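PDB 3OYZ: malate Synthase from Haloferax volcanii, which catalyses the magnesium-dependent Claisen condensation of acetyl-CoA with glyoxylate and the hydrolysis of malyl-CoA to malate and CoA in the glyoxylate cycle. Local coordinates for residues G118-E123 and S154-S159; L186-V191 and A227-Y232; D192-M197 and P207-L212. All blocks are in the same frame, centred on the assembly; numbering follows the deposited sequence. Where two conformers were deposited one is given.

Contact 1 of 3, residues G118-E123 and S154-S159. With MG (magnesium ion), chain D; PYR (pyruvic acid), chain C.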
loop_
_atom_site.group_PDB
_atom_site.type_symbol
_atom_site.label_atom_id
_atom_site.label_comp_id
_atom_site.label_asym_id
_atom_site.label_seq_id
_atom_site.Cartn_x
_atom_site.Cartn_y
_atom_site.Cartn_z
ATOM N N GLY A 118 -14.110 5.820 -27.363
ATOM C CA GLY A 118 -14.146 6.731 -26.183
ATOM C C GLY A 118 -12.920 7.605 -26.159
ATOM O O GLY A 118 -12.219 7.771 -27.189
ATOM N N PHE A 119 -12.686 8.305 -25.041
ATOM C CA PHE A 119 -11.592 9.249 -24.980
ATOM C C PHE A 119 -10.890 9.007 -23.630
ATOM O O PHE A 119 -11.505 8.460 -22.692
ATOM C CB PHE A 119 -12.080 10.698 -25.066
ATOM C CG PHE A 119 -12.562 11.132 -26.457
ATOM C CD1 PHE A 119 -11.647 11.618 -27.361
ATOM C CD2 PHE A 119 -13.897 10.998 -26.842
ATOM C CE1 PHE A 119 -12.044 11.942 -28.664
ATOM C CE2 PHE A 119 -14.326 11.393 -28.097
ATOM C CZ PHE A 119 -13.350 11.816 -29.028
ATOM N N VAL A 120 -9.638 9.431 -23.555
ATOM C CA VAL A 120 -8.784 9.224 -22.412
ATOM C C VAL A 120 -8.524 10.645 -21.897
ATOM O O VAL A 120 -8.206 11.571 -22.677
ATOM C CB VAL A 120 -7.458 8.542 -22.788
ATOM C CG1 VAL A 120 -6.485 8.585 -21.590
ATOM C CG2 VAL A 120 -7.648 7.126 -23.405
ATOM N N ILE A 121 -8.764 10.821 -20.584
ATOM C CA ILE A 121 -8.623 12.075 -19.854
ATOM C C ILE A 121 -7.490 12.017 -18.837
ATOM O O ILE A 121 -7.497 11.253 -17.830
ATOM C CB ILE A 121 -10.009 12.455 -19.162
ATOM C CG1 ILE A 121 -11.178 12.288 -20.138
ATOM C CG2 ILE A 121 -10.036 13.841 -18.460
ATOM C CD1 ILE A 121 -11.124 13.188 -21.439
ATOM N N PRO A 122 -6.522 12.908 -19.068
ATOM C CA PRO A 122 -5.371 12.932 -18.232
ATOM C C PRO A 122 -5.599 13.901 -17.054
ATOM O O PRO A 122 -6.495 14.715 -17.050
ATOM C CB PRO A 122 -4.316 13.528 -19.164
ATOM C CG PRO A 122 -5.128 14.632 -19.869
ATOM C CD PRO A 122 -6.370 13.824 -20.229
ATOM N N GLU A 123 -4.738 13.816 -16.069
ATOM C CA GLU A 123 -4.579 14.780 -14.977
ATOM C C GLU A 123 -5.859 14.989 -14.102
ATOM O O GLU A 123 -6.037 16.106 -13.614
ATOM C CB GLU A 123 -4.075 16.126 -15.547
ATOM C CG GLU A 123 -2.683 16.088 -16.162
ATOM C CD GLU A 123 -1.613 16.060 -15.104
ATOM O OE1 GLU A 123 -0.452 16.136 -15.492
ATOM O OE2 GLU A 123 -1.857 15.872 -13.887
ATOM N N SER A 154 -11.846 6.998 -20.067
ATOM C CA SER A 154 -10.773 6.307 -19.377
ATOM C C SER A 154 -10.040 7.440 -18.704
ATOM O O SER A 154 -9.987 8.551 -19.283
ATOM C CB SER A 154 -9.841 5.510 -20.328
ATOM O OG SER A 154 -10.627 4.404 -20.787
ATOM N N VAL A 155 -9.424 7.202 -17.539
ATOM C CA VAL A 155 -8.739 8.331 -16.940
ATOM C C VAL A 155 -7.320 7.916 -16.670
ATOM O O VAL A 155 -7.023 6.763 -16.355
ATOM C CB VAL A 155 -9.374 8.846 -15.608
ATOM C CG1 VAL A 155 -10.822 9.224 -15.867
ATOM C CG2 VAL A 155 -9.403 7.667 -14.579
ATOM N N ILE A 156 -6.404 8.881 -16.678
ATOM C CA ILE A 156 -5.058 8.617 -16.241
ATOM C C ILE A 156 -4.923 9.010 -14.735
ATOM O O ILE A 156 -5.283 10.128 -14.393
ATOM C CB ILE A 156 -4.067 9.559 -16.959
ATOM C CG1 ILE A 156 -4.091 9.378 -18.501
ATOM C CG2 ILE A 156 -2.632 9.120 -16.528
ATOM C CD1 ILE A 156 -4.099 7.994 -19.007
ATOM N N ILE A 157 -4.488 8.101 -13.859
ATOM C CA ILE A 157 -4.330 8.311 -12.390
ATOM C C ILE A 157 -2.920 8.808 -12.265
ATOM O O ILE A 157 -1.962 8.022 -12.376
ATOM C CB ILE A 157 -4.456 6.950 -11.588
ATOM C CG1 ILE A 157 -5.823 6.259 -11.941
ATOM C CG2 ILE A 157 -4.354 7.268 -10.056
ATOM C CD1 ILE A 157 -7.112 7.143 -11.742
ATOM N N GLU A 158 -2.757 10.121 -12.117
ATOM C CA GLU A 158 -1.400 10.636 -12.070
ATOM C C GLU A 158 -1.311 11.774 -11.089
ATOM O O GLU A 158 -0.488 12.697 -11.241
ATOM C CB GLU A 158 -0.912 11.089 -13.468
ATOM C CG GLU A 158 -1.747 12.131 -14.146
ATOM C CD GLU A 158 -1.360 12.147 -15.666
ATOM O OE1 GLU A 158 -2.198 12.521 -16.477
ATOM O OE2 GLU A 158 -0.294 11.647 -16.042
ATOM N N SER A 159 -2.159 11.680 -10.051
ATOM C CA SER A 159 -2.025 12.533 -8.880
ATOM C C SER A 159 -2.472 11.753 -7.625
ATOM O O SER A 159 -3.285 10.813 -7.725
ATOM C CB SER A 159 -2.945 13.734 -9.031
ATOM O OG SER A 159 -4.357 13.543 -8.988
HETATM MG MG MG D . 0.975 12.408 -17.589
HETATM C C PYR C . 2.412 10.071 -17.360
HETATM O O PYR C . 2.274 11.223 -16.824
HETATM O OXT PYR C . 3.088 9.122 -16.817
HETATM C CA PYR C . 1.668 9.825 -18.514
HETATM O O3 PYR C . 0.878 10.745 -18.992
HETATM C CB PYR C . 1.707 8.488 -19.154
HETATM O O HOH W 1 -11.927 5.551 -22.902
HETATM O O HOH W 2 -0.117 15.313 -11.878
HETATM O O HOH W 3 -0.614 13.128 -18.559
HETATM O O HOH W 4 2.030 13.077 -19.601
#

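Contact 2 of 3, residues L186-V191 and A227-Y232. With PYR (pyruvic acid), chain C; ACO (acetyl coenzyme *a), chain B.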
loop_
_atom_site.group_PDB
_atom_site.type_symbol
_atom_site.label_atom_id
_atom_site.label_comp_id
_atom_site.label_asym_id
_atom_site.label_seq_id
_atom_site.Cartn_x
_atom_site.Cartn_y
_atom_site.Cartn_z
ATOM N N LEU A 186 -8.703 2.537 -16.007
ATOM C CA LEU A 186 -8.027 3.373 -15.016
ATOM C C LEU A 186 -6.570 3.109 -15.288
ATOM O O LEU A 186 -6.085 1.973 -15.103
ATOM C CB LEU A 186 -8.349 2.890 -13.585
ATOM C CG LEU A 186 -9.865 2.834 -13.306
ATOM C CD1 LEU A 186 -10.042 2.264 -11.816
ATOM C CD2 LEU A 186 -10.486 4.245 -13.594
ATOM N N VAL A 187 -5.853 4.160 -15.679
ATOM C CA VAL A 187 -4.516 3.898 -16.216
ATOM C C VAL A 187 -3.510 4.661 -15.406
ATOM O O VAL A 187 -3.666 5.841 -15.288
ATOM C CB VAL A 187 -4.382 4.405 -17.700
ATOM C CG1 VAL A 187 -3.032 4.055 -18.295
ATOM C CG2 VAL A 187 -5.499 3.847 -18.562
ATOM N N ASP A 188 -2.477 4.045 -14.830
ATOM C CA ASP A 188 -1.495 4.832 -14.097
ATOM C C ASP A 188 -0.629 5.700 -15.005
ATOM O O ASP A 188 -0.229 5.237 -16.083
ATOM C CB ASP A 188 -0.589 3.921 -13.285
ATOM C CG ASP A 188 -1.338 3.340 -12.098
ATOM O OD1 ASP A 188 -2.280 4.044 -11.689
ATOM O OD2 ASP A 188 -1.066 2.233 -11.651
ATOM N N GLY A 189 -0.309 6.898 -14.521
ATOM C CA GLY A 189 0.620 7.760 -15.207
ATOM C C GLY A 189 1.799 8.033 -14.309
ATOM O O GLY A 189 1.871 9.084 -13.718
ATOM N N GLU A 190 2.759 7.124 -14.271
ATOM C CA GLU A 190 3.844 7.212 -13.296
ATOM C C GLU A 190 4.687 8.474 -13.405
ATOM O O GLU A 190 5.253 8.897 -12.394
ATOM C CB GLU A 190 4.736 5.978 -13.287
ATOM C CG GLU A 190 4.275 4.827 -12.390
ATOM C CD GLU A 190 3.354 3.833 -13.083
ATOM O OE1 GLU A 190 2.820 4.238 -14.133
ATOM O OE2 GLU A 190 3.114 2.708 -12.574
ATOM N N VAL A 191 4.724 9.094 -14.580
ATOM C CA VAL A 191 5.664 10.199 -14.787
ATOM C C VAL A 191 5.096 11.460 -14.123
ATOM O O VAL A 191 5.741 12.041 -13.252
ATOM C CB VAL A 191 6.007 10.456 -16.269
ATOM C CG1 VAL A 191 7.153 11.455 -16.276
ATOM C CG2 VAL A 191 6.482 9.164 -16.902
ATOM N N ALA A 227 -7.620 -2.127 -15.154
ATOM C CA ALA A 227 -6.434 -1.412 -14.668
ATOM C C ALA A 227 -5.319 -1.618 -15.699
ATOM O O ALA A 227 -5.158 -2.750 -16.150
ATOM C CB ALA A 227 -5.941 -1.992 -13.321
ATOM N N VAL A 228 -4.573 -0.574 -16.065
ATOM C CA VAL A 228 -3.452 -0.585 -17.015
ATOM C C VAL A 228 -2.322 0.185 -16.346
ATOM O O VAL A 228 -2.505 1.265 -15.813
ATOM C CB VAL A 228 -3.853 0.182 -18.354
ATOM C CG1 VAL A 228 -2.712 0.287 -19.387
ATOM C CG2 VAL A 228 -5.137 -0.433 -18.975
ATOM N N ASP A 229 -1.093 -0.306 -16.431
ATOM C CA ASP A 229 0.098 0.403 -16.004
ATOM C C ASP A 229 0.560 1.498 -16.980
ATOM O O ASP A 229 0.201 1.488 -18.191
ATOM C CB ASP A 229 1.219 -0.578 -15.639
ATOM C CG ASP A 229 2.275 0.068 -14.724
ATOM O OD1 ASP A 229 1.985 1.072 -14.027
ATOM O OD2 ASP A 229 3.420 -0.413 -14.687
ATOM N N GLY A 230 1.425 2.371 -16.453
ATOM C CA GLY A 230 1.844 3.576 -17.133
ATOM C C GLY A 230 3.082 3.244 -17.950
ATOM O O GLY A 230 3.460 2.076 -18.055
ATOM N N PRO A 231 3.731 4.288 -18.480
ATOM C CA PRO A 231 4.757 4.034 -19.499
ATOM C C PRO A 231 6.087 3.541 -18.932
ATOM O O PRO A 231 6.509 3.880 -17.817
ATOM C CB PRO A 231 4.878 5.369 -20.213
ATOM C CG PRO A 231 4.448 6.351 -19.169
ATOM C CD PRO A 231 3.267 5.683 -18.520
ATOM N N TYR A 232 6.698 2.627 -19.671
ATOM C CA TYR A 232 7.997 2.109 -19.272
ATOM C C TYR A 232 8.991 2.819 -20.205
ATOM O O TYR A 232 9.113 2.433 -21.391
ATOM C CB TYR A 232 7.979 0.597 -19.462
ATOM C CG TYR A 232 9.259 -0.008 -18.944
ATOM C CD1 TYR A 232 9.371 -0.372 -17.602
ATOM C CD2 TYR A 232 10.361 -0.222 -19.801
ATOM C CE1 TYR A 232 10.548 -0.867 -17.100
ATOM C CE2 TYR A 232 11.557 -0.773 -19.326
ATOM C CZ TYR A 232 11.615 -1.108 -17.973
ATOM O OH TYR A 232 12.755 -1.596 -17.406
HETATM C C PYR C . 2.412 10.071 -17.360
HETATM O O PYR C . 2.274 11.223 -16.824
HETATM O OXT PYR C . 3.088 9.122 -16.817
HETATM C CA PYR C . 1.668 9.825 -18.514
HETATM O O3 PYR C . 0.878 10.745 -18.992
HETATM C CB PYR C . 1.707 8.488 -19.154
HETATM N N1A ACO B . 3.305 5.685 -32.857
HETATM C C2A ACO B . 3.418 5.471 -34.182
HETATM N N3A ACO B . 4.600 5.136 -34.730
HETATM C C4A ACO B . 5.743 5.014 -34.008
HETATM C C5A ACO B . 5.648 5.241 -32.549
HETATM C C6A ACO B . 4.341 5.633 -31.989
HETATM N N6A ACO B . 4.309 5.880 -30.652
HETATM N N7A ACO B . 6.872 5.076 -32.032
HETATM C C8A ACO B . 7.698 4.788 -33.067
HETATM N N9A ACO B . 7.025 4.701 -34.223
HETATM C C1B ACO B . 7.668 4.367 -35.535
HETATM C C2B ACO B . 9.028 5.052 -35.574
HETATM O O2B ACO B . 8.857 6.386 -36.048
HETATM C C3B ACO B . 9.833 4.158 -36.496
HETATM O O3B ACO B . 9.357 4.536 -37.791
HETATM P P3B ACO B . 10.163 4.353 -39.216
HETATM O O7A ACO B . 9.418 3.140 -39.750
HETATM O O8A ACO B . 11.583 4.166 -38.722
HETATM O O9A ACO B . 9.986 5.639 -39.992
HETATM C C4B ACO B . 9.312 2.777 -36.135
HETATM O O4B ACO B . 7.962 2.966 -35.686
HETATM C C5B ACO B . 10.099 2.158 -34.986
HETATM O O5B ACO B . 10.403 3.215 -34.074
HETATM P P1A ACO B . 11.463 3.042 -32.883
HETATM O O1A ACO B . 12.884 2.891 -33.324
HETATM O O2A ACO B . 10.939 1.876 -32.097
HETATM O O3A ACO B . 11.431 4.327 -31.928
HETATM P P2A ACO B . 12.081 5.729 -32.355
HETATM O O4A ACO B . 11.582 5.797 -33.762
HETATM O O5A ACO B . 13.474 5.776 -31.764
HETATM O O6A ACO B . 11.320 6.877 -31.490
HETATM C CBP ACO B . 10.013 7.802 -29.623
HETATM C CCP ACO B . 11.136 6.858 -30.066
HETATM C CDP ACO B . 10.315 9.241 -30.038
HETATM C CEP ACO B . 9.980 7.764 -28.101
HETATM C CAP ACO B . 8.656 7.439 -30.239
HETATM O OAP ACO B . 8.542 6.036 -30.044
HETATM C C9P ACO B . 7.469 8.108 -29.577
HETATM O O9P ACO B . 7.269 9.316 -29.745
HETATM N N8P ACO B . 6.701 7.328 -28.798
HETATM C C7P ACO B . 5.534 7.904 -28.142
HETATM C C6P ACO B . 5.882 8.819 -26.959
HETATM C C5P ACO B . 4.561 9.084 -26.259
HETATM O O5P ACO B . 3.530 8.570 -26.688
HETATM N N4P ACO B . 4.633 9.834 -25.160
HETATM C C3P ACO B . 3.499 10.171 -24.317
HETATM C C2P ACO B . 2.962 8.949 -23.569
HETATM S S1P ACO B . 3.953 9.018 -22.106
HETATM C C ACO B . 3.327 10.172 -21.051
HETATM O O ACO B . 2.539 11.034 -21.389
HETATM C CH3 ACO B . 3.835 10.135 -19.643
#

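Contact 3 of 3, residues D192-M197 and P207-L212. With MG (magnesium ion), chain D; K (potassium ion), chain F; PYR (pyruvic acid), chain C.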
loop_
_atom_site.group_PDB
_atom_site.type_symbol
_atom_site.label_atom_id
_atom_site.label_comp_id
_atom_site.label_asym_id
_atom_site.label_seq_id
_atom_site.Cartn_x
_atom_site.Cartn_y
_atom_site.Cartn_z
ATOM N N ASP A 192 3.908 11.881 -14.529
ATOM C CA ASP A 192 3.287 13.010 -13.846
ATOM C C ASP A 192 2.962 12.685 -12.372
ATOM O O ASP A 192 2.996 13.580 -11.515
ATOM C CB ASP A 192 2.007 13.369 -14.574
ATOM C CG ASP A 192 2.265 14.287 -15.791
ATOM O OD1 ASP A 192 3.040 15.230 -15.560
ATOM O OD2 ASP A 192 1.761 13.986 -16.906
ATOM N N TYR A 193 2.781 11.407 -12.050
ATOM C CA TYR A 193 2.520 11.068 -10.655
ATOM C C TYR A 193 3.758 11.296 -9.821
ATOM O O TYR A 193 3.694 11.861 -8.733
ATOM C CB TYR A 193 2.116 9.594 -10.606
ATOM C CG TYR A 193 1.769 9.088 -9.210
ATOM C CD1 TYR A 193 0.506 9.333 -8.674
ATOM C CD2 TYR A 193 2.685 8.332 -8.473
ATOM C CE1 TYR A 193 0.167 8.825 -7.367
ATOM C CE2 TYR A 193 2.359 7.830 -7.222
ATOM C CZ TYR A 193 1.090 8.030 -6.701
ATOM O OH TYR A 193 0.892 7.506 -5.428
ATOM N N THR A 194 4.924 10.902 -10.334
ATOM C CA THR A 194 6.216 11.189 -9.680
ATOM C C THR A 194 6.394 12.636 -9.357
ATOM O O THR A 194 6.838 12.973 -8.242
ATOM C CB THR A 194 7.392 10.767 -10.585
ATOM O OG1 THR A 194 7.303 9.355 -10.668
ATOM C CG2 THR A 194 8.820 11.114 -9.979
ATOM N N LYS A 195 6.026 13.472 -10.334
ATOM C CA LYS A 195 5.986 14.926 -10.212
ATOM C C LYS A 195 5.079 15.377 -9.053
ATOM O O LYS A 195 5.437 16.119 -8.145
ATOM C CB LYS A 195 5.497 15.501 -11.556
ATOM C CG LYS A 195 5.033 16.975 -11.556
ATOM C CD LYS A 195 4.526 17.500 -12.906
ATOM C CE LYS A 195 3.143 17.064 -13.382
ATOM N NZ LYS A 195 2.191 16.899 -12.251
ATOM N N ASP A 196 3.838 14.905 -9.118
ATOM C CA ASP A 196 2.823 15.320 -8.143
ATOM C C ASP A 196 3.211 14.877 -6.748
ATOM O O ASP A 196 2.972 15.597 -5.792
ATOM C CB ASP A 196 1.433 14.792 -8.605
ATOM C CG ASP A 196 0.285 15.277 -7.651
ATOM O OD1 ASP A 196 -0.056 16.467 -7.739
ATOM O OD2 ASP A 196 -0.248 14.531 -6.785
ATOM N N MET A 197 3.814 13.692 -6.605
ATOM C CA MET A 197 4.246 13.151 -5.331
ATOM C C MET A 197 5.587 13.779 -4.894
ATOM O O MET A 197 5.964 13.599 -3.701
ATOM C CB MET A 197 4.340 11.599 -5.390
ATOM C CG MET A 197 2.926 10.901 -5.713
ATOM S SD MET A 197 1.989 10.969 -4.102
ATOM C CE MET A 197 2.711 9.506 -3.339
ATOM N N PRO A 207 10.526 6.020 -9.961
ATOM C CA PRO A 207 10.290 5.015 -8.934
ATOM C C PRO A 207 9.297 3.926 -9.448
ATOM O O PRO A 207 8.495 4.123 -10.349
ATOM C CB PRO A 207 9.571 5.809 -7.799
ATOM C CG PRO A 207 9.759 7.217 -8.122
ATOM C CD PRO A 207 10.005 7.354 -9.629
ATOM N N ALA A 208 9.263 2.782 -8.795
ATOM C CA ALA A 208 8.395 1.676 -9.180
ATOM C C ALA A 208 6.921 1.783 -8.717
ATOM O O ALA A 208 6.031 1.139 -9.315
ATOM C CB ALA A 208 9.068 0.379 -8.689
ATOM N N TRP A 209 6.666 2.600 -7.689
ATOM C CA TRP A 209 5.298 2.837 -7.103
ATOM C C TRP A 209 4.423 1.588 -7.035
ATOM O O TRP A 209 3.303 1.561 -7.563
ATOM C CB TRP A 209 4.581 3.862 -7.985
ATOM C CG TRP A 209 5.260 5.185 -8.076
ATOM C CD1 TRP A 209 5.760 5.806 -9.182
ATOM C CD2 TRP A 209 5.381 6.104 -6.984
ATOM N NE1 TRP A 209 6.194 7.048 -8.830
ATOM C CE2 TRP A 209 5.970 7.267 -7.489
ATOM C CE3 TRP A 209 4.990 6.055 -5.635
ATOM C CZ2 TRP A 209 6.256 8.382 -6.672
ATOM C CZ3 TRP A 209 5.223 7.180 -4.830
ATOM C CH2 TRP A 209 5.879 8.320 -5.353
ATOM N N PRO A 210 4.884 0.562 -6.308
ATOM C CA PRO A 210 4.040 -0.645 -6.227
ATOM C C PRO A 210 2.672 -0.383 -5.652
ATOM O O PRO A 210 1.695 -0.976 -6.096
ATOM C CB PRO A 210 4.801 -1.591 -5.251
ATOM C CG PRO A 210 5.881 -0.745 -4.613
ATOM C CD PRO A 210 6.083 0.527 -5.436
ATOM N N GLU A 211 2.582 0.484 -4.641
ATOM C CA GLU A 211 1.266 0.769 -4.024
ATOM C C GLU A 211 0.295 1.465 -4.944
ATOM O O GLU A 211 -0.907 1.151 -4.912
ATOM C CB GLU A 211 1.351 1.615 -2.739
ATOM C CG GLU A 211 2.243 0.976 -1.660
ATOM C CD GLU A 211 3.741 1.276 -1.818
ATOM O OE1 GLU A 211 4.168 1.898 -2.844
ATOM O OE2 GLU A 211 4.509 0.829 -0.930
ATOM N N LEU A 212 0.802 2.362 -5.789
ATOM C CA LEU A 212 -0.084 2.972 -6.771
ATOM C C LEU A 212 -0.732 1.913 -7.657
ATOM O O LEU A 212 -1.914 1.983 -7.915
ATOM C CB LEU A 212 0.639 4.006 -7.633
ATOM C CG LEU A 212 -0.147 4.578 -8.792
ATOM C CD1 LEU A 212 -1.468 5.317 -8.455
ATOM C CD2 LEU A 212 0.737 5.345 -9.798
HETATM MG MG MG D . 0.975 12.408 -17.589
HETATM K K K F . 4.664 13.777 -1.343
HETATM C C PYR C . 2.412 10.071 -17.360
HETATM O O PYR C . 2.274 11.223 -16.824
HETATM O OXT PYR C . 3.088 9.122 -16.817
HETATM C CA PYR C . 1.668 9.825 -18.514
HETATM O O3 PYR C . 0.878 10.745 -18.992
HETATM C CB PYR C . 1.707 8.488 -19.154
HETATM O O HOH W 4 2.030 13.077 -19.601
HETATM O O HOH W 3 -0.614 13.128 -18.559
#

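Contact 1 of 3, residues G118-E123 and S154-S159
Strands 118-121 and 152-157 are parallel neighbours in the TIM barrel, joined by the beta-alpha-beta crossover through helix 127-143, and their C-terminal ends carry part of the magnesium site. Three backbone bonds hold the pair: Ser-154 N to Phe-119 O, Ile-121 N to Ser-154 O and Ile-156 N to Ile-121 O. On the face bearing Val-120 and Ser-154, Val-120 CG1 meets Ile-156 CD1 at 3.6 Å. Beyond the strands, Glu-158 OE1 receives Glu-123 N at 2.9 Å on its anti lone pair, the bond bent to 140° at the hydrogen, while Glu-158 OE2 binds magnesium at 2.1 Å. With CG set between backbone N and carbonyl carbon (chi1 57°) and the chain extended beyond it, the Glu-158 carboxylate reaches the metal. It lies stacked on that of Glu-123, the planes 27° apart and Glu-123 OE1 4.1 Å from Glu-158 OE1; these close like charges are probably offset by magnesium on Glu-158 and by the salt bridge from Glu-123 OE2 to Arg-89. A water donates to both Glu-123 OE2 and Glu-158 O. Helix 127-143 packs on Ile-121 and Val-155 through Phe-137 and Trp-130, and strand 183-188 continues the sheet beside 152-157.

Contact 2 of 3, residues L186-V191 and A227-Y232
Part of the pyruvate and acetyl-CoA pocket is built where strands 183-188 and 226-229, parallel neighbours in the barrel, give way to their C-terminal loops. Val-228 N bonds to Leu-186 O and Asp-188 N to Val-228 O. Val-187 and Val-228 lie side by side, Val-187 CG1 3.9 Å from Val-228 CG1. Past the strands, Val-191 N donates to pyruvate OXT at 2.8 Å. Pro-231 CD lies 3.3 Å from the pyruvate methyl, CB, and Val-191 CG2 and Pro-231 CG each lie 3.9 Å from the acetyl methyl, CH3, of acetyl-CoA. Behind this pocket two acids meet: Glu-190, its chain folded at chi2 (90°), brings OE2 to 2.5 Å from Asp-229 OD1, the carboxylate planes turned 68° apart. At so short a distance one of the two acids probably carries a proton and donates it to the other, and Arg-244 forms salt bridges with both groups. Gly-230 N also donates to Asp-229 OD1, at 2.8 Å and from above the carboxylate plane. With an alanine at Asp-229, Gly-230 N would probably lose its acceptor and Arg-244 one of its carboxylate mates, while Glu-190 OE2 would be left without its close oxygen partner. Strand 152-157 flanks 183-188 and strand 255-258 flanks 226-229, while helix 210-223 packs on Asp-188, Glu-190 and Asp-229 through Arg-213.

Contact 3 of 3, residues D192-M197 and P207-L212
Aromatic contacts dominate where Tyr-193 and Trp-209 join helix 190-197 to the start of helix 210-223. The pair is T-shaped: the Tyr-193 edge, led by CE2, points at the indole face, with its ring centroid 4.8 Å from that of the six-membered ring of Trp-209 and the planes at 84°. CG of Tyr-193 stands anti to the backbone N (chi1 -178°), which swings the ring out with its edge toward Trp-209 and one face toward Leu-212. Leu-212 CD2 makes a CH-pi contact over the centre of that face, 3.8 Å from the centroid, and Met-197 CG covers the opposite face nearer its rim. The phenol hydroxyl extends past this group to hydrogen-bond Glu-163.

Apolar contacts surround the indole. Met-197 CB approaches Trp-209 CH2 at 3.6 Å, and the methionine chain, bent at chi2 and chi3, brings CE to 3.7 Å from Trp-209 CZ3. Pro-207 CB lies toward the rim of the indole face opposite that met by Tyr-193.

One hydrogen bond helps to set the indole's rotation. Trp-209 NE1 donates to Thr-194 OG1 at 3.2 Å, nearly straight at 171° and in the ring plane. Pro-207 CD also touches this hydroxyl oxygen, which is hydrogen-bonded to Glu-190 O one turn back in the helix.

Metal bonds lie along the same helix. Asp-192 OD2 binds magnesium at 1.9 Å, and Asp-192 N donates to pyruvate O at 2.9 Å. Toward the other end Met-197 O binds a potassium ion that is also held by Ser-217, Ser-221 and Gly-252 of a second subunit, whose His-214 packs on Tyr-193. Helix 190-197 thus runs from the active site to a trimer interface, with helix 389-395 against Asp-192 and Thr-194, while helix 210-223 leads on to strand 226-229.

Overall arrangement
All three contacts are buried, but only contact 3 also lies against another subunit. Contacts 1 and 2 are paired strands of one parallel barrel sheet, linked by the neighbouring strands 152-157 and 183-188, probably with a hydrogen bond from Ile-157 N to Val-187 O. Contact 3 is instead a loop-and-helix packing, closed within the chain between the two segments of contact 2 and sharing helix 190-197 with it. The chemistry follows the place: backbone bonds in the strands, carboxylates at their C-terminal ends, and aromatic packing farther out. Contacts 1 and 3 each supply one carboxylate ligand to magnesium; contacts 2 and 3 each give pyruvate a backbone amide, and contact 2 meets the acetyl group.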